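Local coordinates for protein xyloglucan-specific endo-beta-1,4-glucanase GH12 (Aspergillus niveus, PDB 4NPR) that probably hydrolyses internal beta-1,4-glucosidic linkages of xyloglucan with retention of configuration, acting as a family 12 glycoside hydrolase with a beta-jelly-roll fold, at residues M125-P131 against L214-Q220; I68-T72 against F86-A90. All coordinates share one frame; numbering follows the deposited sequence.

Interaction 1 (M125-P131 against L214-Q220)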
loop_
_atom_site.group_PDB
_atom_site.type_symbol
_atom_site.label_atom_id
_atom_site.label_comp_id
_atom_site.label_asym_id
_atom_site.label_seq_id
_atom_site.Cartn_x
_atom_site.Cartn_y
_atom_site.Cartn_z
ATOM N N MET A 125 5.914 -0.535 0.787
ATOM C CA MET A 125 7.061 -0.780 1.635
ATOM C C MET A 125 8.280 -0.009 1.137
ATOM O O MET A 125 8.591 -0.003 -0.050
ATOM C CB MET A 125 7.386 -2.249 1.636
ATOM C CG MET A 125 6.247 -3.118 2.109
ATOM S SD MET A 125 6.752 -4.838 1.963
ATOM C CE MET A 125 6.303 -5.134 0.258
ATOM N N PHE A 126 8.992 0.602 2.067
ATOM C CA PHE A 126 9.998 1.575 1.758
ATOM C C PHE A 126 11.355 1.136 2.285
ATOM O O PHE A 126 11.442 0.607 3.403
ATOM C CB PHE A 126 9.585 2.869 2.412
ATOM C CG PHE A 126 8.435 3.537 1.736
ATOM C CD1 PHE A 126 8.642 4.276 0.582
ATOM C CD2 PHE A 126 7.143 3.386 2.225
ATOM C CE1 PHE A 126 7.584 4.886 -0.060
ATOM C CE2 PHE A 126 6.081 4.007 1.611
ATOM C CZ PHE A 126 6.295 4.761 0.451
ATOM N N LEU A 127 12.399 1.329 1.463
ATOM C CA LEU A 127 13.764 1.057 1.864
ATOM C C LEU A 127 14.589 2.311 2.028
ATOM O O LEU A 127 14.269 3.367 1.445
ATOM C CB LEU A 127 14.438 0.211 0.835
ATOM C CG LEU A 127 13.693 -1.076 0.619
ATOM C CD1 LEU A 127 14.402 -1.889 -0.446
ATOM C CD2 LEU A 127 13.640 -1.814 1.928
ATOM N N SER A 128 15.649 2.204 2.837
ATOM C CA SER A 128 16.612 3.288 2.988
ATOM C C SER A 128 17.992 2.755 3.301
ATOM O O SER A 128 18.134 1.596 3.727
ATOM C CB SER A 128 16.176 4.277 4.031
ATOM O OG SER A 128 16.924 5.461 3.849
ATOM N N THR A 129 19.002 3.597 3.067
ATOM C CA THR A 129 20.399 3.221 3.295
ATOM C C THR A 129 20.782 3.291 4.781
ATOM O O THR A 129 21.740 2.631 5.206
ATOM C CB THR A 129 21.400 4.086 2.464
ATOM O OG1 THR A 129 21.345 5.471 2.863
ATOM C CG2 THR A 129 21.104 3.986 0.973
ATOM N N SER A 130 20.046 4.061 5.578
ATOM C CA SER A 130 20.240 4.039 7.041
ATOM C C SER A 130 18.866 4.005 7.707
ATOM O O SER A 130 17.884 4.392 7.068
ATOM C CB SER A 130 21.025 5.271 7.495
ATOM O OG SER A 130 20.243 6.457 7.338
ATOM N N PRO A 131 18.783 3.570 8.991
ATOM C CA PRO A 131 17.452 3.480 9.639
ATOM C C PRO A 131 16.611 4.771 9.609
ATOM O O PRO A 131 15.401 4.707 9.471
ATOM C CB PRO A 131 17.769 3.047 11.095
ATOM C CG PRO A 131 19.159 2.489 11.080
ATOM C CD PRO A 131 19.872 3.148 9.904
ATOM N N LEU A 214 20.296 -2.858 2.352
ATOM C CA LEU A 214 19.348 -1.790 2.618
ATOM C C LEU A 214 18.488 -2.141 3.815
ATOM O O LEU A 214 18.354 -3.320 4.144
ATOM C CB LEU A 214 18.470 -1.523 1.391
ATOM C CG LEU A 214 19.220 -1.054 0.124
ATOM C CD1 LEU A 214 18.316 -1.123 -1.107
ATOM C CD2 LEU A 214 19.809 0.354 0.254
ATOM N N TYR A 215 17.928 -1.107 4.444
ATOM C CA TYR A 215 16.986 -1.213 5.579
ATOM C C TYR A 215 15.531 -1.155 5.148
ATOM O O TYR A 215 15.149 -0.237 4.469
ATOM C CB TYR A 215 17.186 -0.051 6.569
ATOM C CG TYR A 215 18.485 -0.105 7.330
ATOM C CD1 TYR A 215 19.645 0.496 6.829
ATOM C CD2 TYR A 215 18.572 -0.790 8.550
ATOM C CE1 TYR A 215 20.854 0.416 7.530
ATOM C CE2 TYR A 215 19.768 -0.877 9.264
ATOM C CZ TYR A 215 20.907 -0.283 8.754
ATOM O OH TYR A 215 22.077 -0.367 9.467
ATOM N N LEU A 216 14.706 -2.103 5.592
ATOM C CA LEU A 216 13.229 -1.966 5.516
ATOM C C LEU A 216 12.804 -0.964 6.555
ATOM O O LEU A 216 13.044 -1.222 7.699
ATOM C CB LEU A 216 12.549 -3.323 5.801
ATOM C CG LEU A 216 11.011 -3.467 5.817
ATOM C CD1 LEU A 216 10.324 -2.785 4.641
ATOM C CD2 LEU A 216 10.651 -4.954 5.809
ATOM N N VAL A 217 12.218 0.175 6.187
ATOM C CA VAL A 217 11.835 1.210 7.188
ATOM C C VAL A 217 10.350 1.609 7.351
ATOM O O VAL A 217 10.016 2.341 8.300
ATOM C CB VAL A 217 12.640 2.528 7.038
ATOM C CG1 VAL A 217 14.123 2.228 6.945
ATOM C CG2 VAL A 217 12.174 3.366 5.843
ATOM N N ASP A 218 9.487 1.168 6.432
ATOM C CA ASP A 218 8.043 1.437 6.511
ATOM C C ASP A 218 7.318 0.258 5.814
ATOM O O ASP A 218 7.737 -0.156 4.746
ATOM C CB ASP A 218 7.681 2.796 5.841
ATOM C CG ASP A 218 7.737 4.025 6.831
ATOM O OD1 ASP A 218 6.802 4.199 7.676
ATOM O OD2 ASP A 218 8.699 4.846 6.727
ATOM N N VAL A 219 6.271 -0.291 6.450
ATOM C CA VAL A 219 5.367 -1.257 5.831
ATOM C C VAL A 219 3.904 -0.841 6.044
ATOM O O VAL A 219 3.348 -0.968 7.135
ATOM C CB VAL A 219 5.571 -2.664 6.392
ATOM C CG1 VAL A 219 4.657 -3.669 5.698
ATOM C CG2 VAL A 219 7.008 -3.061 6.232
ATOM N N GLN A 220 3.289 -0.385 4.963
ATOM C CA GLN A 220 1.993 0.270 4.997
ATOM C C GLN A 220 1.025 -0.442 4.051
ATOM O O GLN A 220 1.423 -0.824 2.969
ATOM C CB GLN A 220 2.159 1.685 4.515
ATOM C CG GLN A 220 3.213 2.454 5.275
ATOM C CD GLN A 220 3.220 3.901 4.842
ATOM O OE1 GLN A 220 3.767 4.256 3.801
ATOM N NE2 GLN A 220 2.558 4.739 5.618
#

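Interaction 2 (I68-T72 against F86-A90)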
loop_
_atom_site.group_PDB
_atom_site.type_symbol
_atom_site.label_atom_id
_atom_site.label_comp_id
_atom_site.label_asym_id
_atom_site.label_seq_id
_atom_site.Cartn_x
_atom_site.Cartn_y
_atom_site.Cartn_z
ATOM N N ILE A 68 -5.902 -5.633 12.722
ATOM C CA ILE A 68 -6.662 -4.378 12.732
ATOM C C ILE A 68 -7.821 -4.487 11.734
ATOM O O ILE A 68 -7.676 -5.157 10.701
ATOM C CB ILE A 68 -5.780 -3.143 12.463
ATOM C CG1 ILE A 68 -6.606 -1.845 12.531
ATOM C CG2 ILE A 68 -5.081 -3.207 11.106
ATOM C CD1 ILE A 68 -5.764 -0.586 12.714
ATOM N N VAL A 69 -8.974 -3.916 12.109
ATOM C CA VAL A 69 -10.195 -3.869 11.305
ATOM C C VAL A 69 -10.532 -2.387 11.134
ATOM O O VAL A 69 -10.626 -1.647 12.114
ATOM C CB VAL A 69 -11.358 -4.632 12.040
ATOM C CG1 VAL A 69 -12.678 -4.634 11.253
ATOM C CG2 VAL A 69 -10.903 -6.069 12.389
ATOM N N TRP A 70 -10.650 -1.935 9.894
ATOM C CA TRP A 70 -10.917 -0.525 9.629
ATOM C C TRP A 70 -11.564 -0.346 8.287
ATOM O O TRP A 70 -11.723 -1.330 7.539
ATOM C CB TRP A 70 -9.634 0.309 9.666
ATOM C CG TRP A 70 -8.552 -0.048 8.634
ATOM C CD1 TRP A 70 -7.655 -1.089 8.693
ATOM C CD2 TRP A 70 -8.223 0.683 7.433
ATOM N NE1 TRP A 70 -6.794 -1.047 7.604
ATOM C CE2 TRP A 70 -7.124 0.032 6.824
ATOM C CE3 TRP A 70 -8.742 1.820 6.824
ATOM C CZ2 TRP A 70 -6.557 0.491 5.637
ATOM C CZ3 TRP A 70 -8.182 2.266 5.654
ATOM C CH2 TRP A 70 -7.112 1.610 5.067
ATOM N N ASN A 71 -11.911 0.913 7.988
ATOM C CA ASN A 71 -12.376 1.287 6.668
ATOM C C ASN A 71 -12.176 2.747 6.318
ATOM O O ASN A 71 -11.870 3.600 7.169
ATOM C CB ASN A 71 -13.859 0.944 6.497
ATOM C CG ASN A 71 -14.779 1.910 7.224
ATOM O OD1 ASN A 71 -14.749 3.137 6.995
ATOM N ND2 ASN A 71 -15.630 1.355 8.099
ATOM N N THR A 72 -12.388 3.032 5.048
ATOM C CA THR A 72 -12.440 4.384 4.615
ATOM C C THR A 72 -13.521 4.576 3.538
ATOM O O THR A 72 -13.812 3.661 2.773
ATOM C CB THR A 72 -11.046 4.810 4.130
ATOM O OG1 THR A 72 -11.052 6.213 3.868
ATOM C CG2 THR A 72 -10.652 4.095 2.878
ATOM N N PHE A 86 -3.870 8.227 0.350
ATOM C CA PHE A 86 -3.396 6.921 0.621
ATOM C C PHE A 86 -3.619 6.634 2.093
ATOM O O PHE A 86 -2.669 6.605 2.886
ATOM C CB PHE A 86 -1.919 6.791 0.264
ATOM C CG PHE A 86 -1.354 5.445 0.606
ATOM C CD1 PHE A 86 -2.019 4.261 0.188
ATOM C CD2 PHE A 86 -0.205 5.331 1.367
ATOM C CE1 PHE A 86 -1.524 2.995 0.523
ATOM C CE2 PHE A 86 0.311 4.062 1.689
ATOM C CZ PHE A 86 -0.355 2.896 1.285
ATOM N N ALA A 87 -4.895 6.440 2.440
ATOM C CA ALA A 87 -5.273 5.995 3.758
ATOM C C ALA A 87 -4.812 4.549 3.880
ATOM O O ALA A 87 -5.104 3.735 3.030
ATOM C CB ALA A 87 -6.772 6.053 3.918
ATOM N N ASN A 88 -4.122 4.261 4.976
ATOM C CA ASN A 88 -3.396 3.036 5.160
ATOM C C ASN A 88 -3.175 2.794 6.617
ATOM O O ASN A 88 -3.176 3.717 7.441
ATOM C CB ASN A 88 -2.020 3.131 4.505
ATOM C CG ASN A 88 -1.131 4.153 5.175
ATOM O OD1 ASN A 88 -0.252 3.823 5.975
ATOM N ND2 ASN A 88 -1.363 5.412 4.865
ATOM N N ALA A 89 -2.964 1.531 6.943
ATOM C CA ALA A 89 -2.400 1.146 8.234
ATOM C C ALA A 89 -0.864 0.923 8.083
ATOM O O ALA A 89 -0.449 0.101 7.293
ATOM C CB ALA A 89 -3.061 -0.131 8.722
ATOM N N ALA A 90 -0.068 1.607 8.908
ATOM C CA ALA A 90 1.392 1.507 8.928
ATOM C C ALA A 90 1.883 0.821 10.200
ATOM O O ALA A 90 1.522 1.174 11.329
ATOM C CB ALA A 90 2.009 2.900 8.829
#

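Interaction 1 (M125-P131 against L214-Q220)
P131 lies over one face of the Y215 ring where two antiparallel strands of the jelly roll, 117-128 and 215-226, meet at the loop that follows S128. Y215 CG is anti to its carbonyl carbon (chi1 -69°), which lays the ring beside this loop. P131 CD stands 3.8 Å from the centroid of the Y215 ring, 16° off the ring normal, a CH-pi contact that suits a rigid proline. T129 O comes in the ring plane instead, 3.3 Å from Y215 CE1. At this strand end L127 crosses L214 at about a right angle, CD1 to CD1 4.0 Å.

M125, L127, L216 and V219 share one face of the sheet, where M125 and L127 pack on F201. M125 and V219 point the same way side by side. The other face carries F126, whose ring stacks on H135. D218 touches it obliquely through CB, 3.7 Å from F126 CD2, while D218 OD2 bonds weakly to H135. Q220 OE1 reaches the ring's positive edge, 3.2 Å from F126 CE2.

Between the L127-L216 and M125-V219 pairs, V217 and D218 together stand opposite F126, a beta bulge. V217 N donates to F126 O over 2.9 Å, nearly straight at 173°.

Interaction 2 (I68-T72 against F86-A90)
The hydrophobic core between the two sheets of the jelly-roll sandwich is represented here by W70, which reaches from strand 67-77 to strand 87-97 on the opposing sheet. The two short strands run nearly antiparallel, 158° between their directions, but their axes come no closer than 8.3 Å. The backbones are thus too far apart to pair, and the W70 side chain crosses to the opposite backbone and the alanine methyls.

W70 CG lies between the backbone N and the carbonyl carbon (chi1 62°), which sends the indole toward the other sheet. The far end of its benzo ring leads: W70 CH2 is 3.6 Å from A87 O, and W70 CZ2 is 4.0 Å from A89 N. The NE1 side meets the methyl of A89, with W70 NE1 4.0 Å from A89 CB. Alanine suits both 87 and 89, since a small methyl leaves space for so large a partner. I68 CG2 adds a loose apolar touch on A89, while T72, next to A87, directs its hydroxyl to T58, C57 and Q56.

N88 points the other way. N88 ND2 donates to F86 O at 2.7 Å, the oxygen lying close to the amide plane; F86 O also binds N44.

Around this layer, V235 of strand 231-240 and L41 of strand 39-42 pack on W70, while strand 53-64 borders strand 67-77 and reaches A87 through T58.

How the interactions relate
The centres of the two contacts lie about 20 Å apart, and they join the fold in different ways. Interaction 1 links neighbouring strands within the larger sheet, whereas interaction 2 spans the sandwich, packing that sheet against the six-stranded one. They meet because strands 87-97 and 215-226 are neighbours: Q220 NE2 comes within 3.0 Å of N88 OD1 and packs on A90 CB. Along the chain they come in series, with 68-72 and 86-90 complete before 125-131 begins and 214-220 following much later. In interaction 1, segments 82 residues apart lie side by side, as jelly-roll topology brings about. In GH12 enzymes the larger, concave sheet carries the substrate cleft, and both contacts involve strands of that sheet.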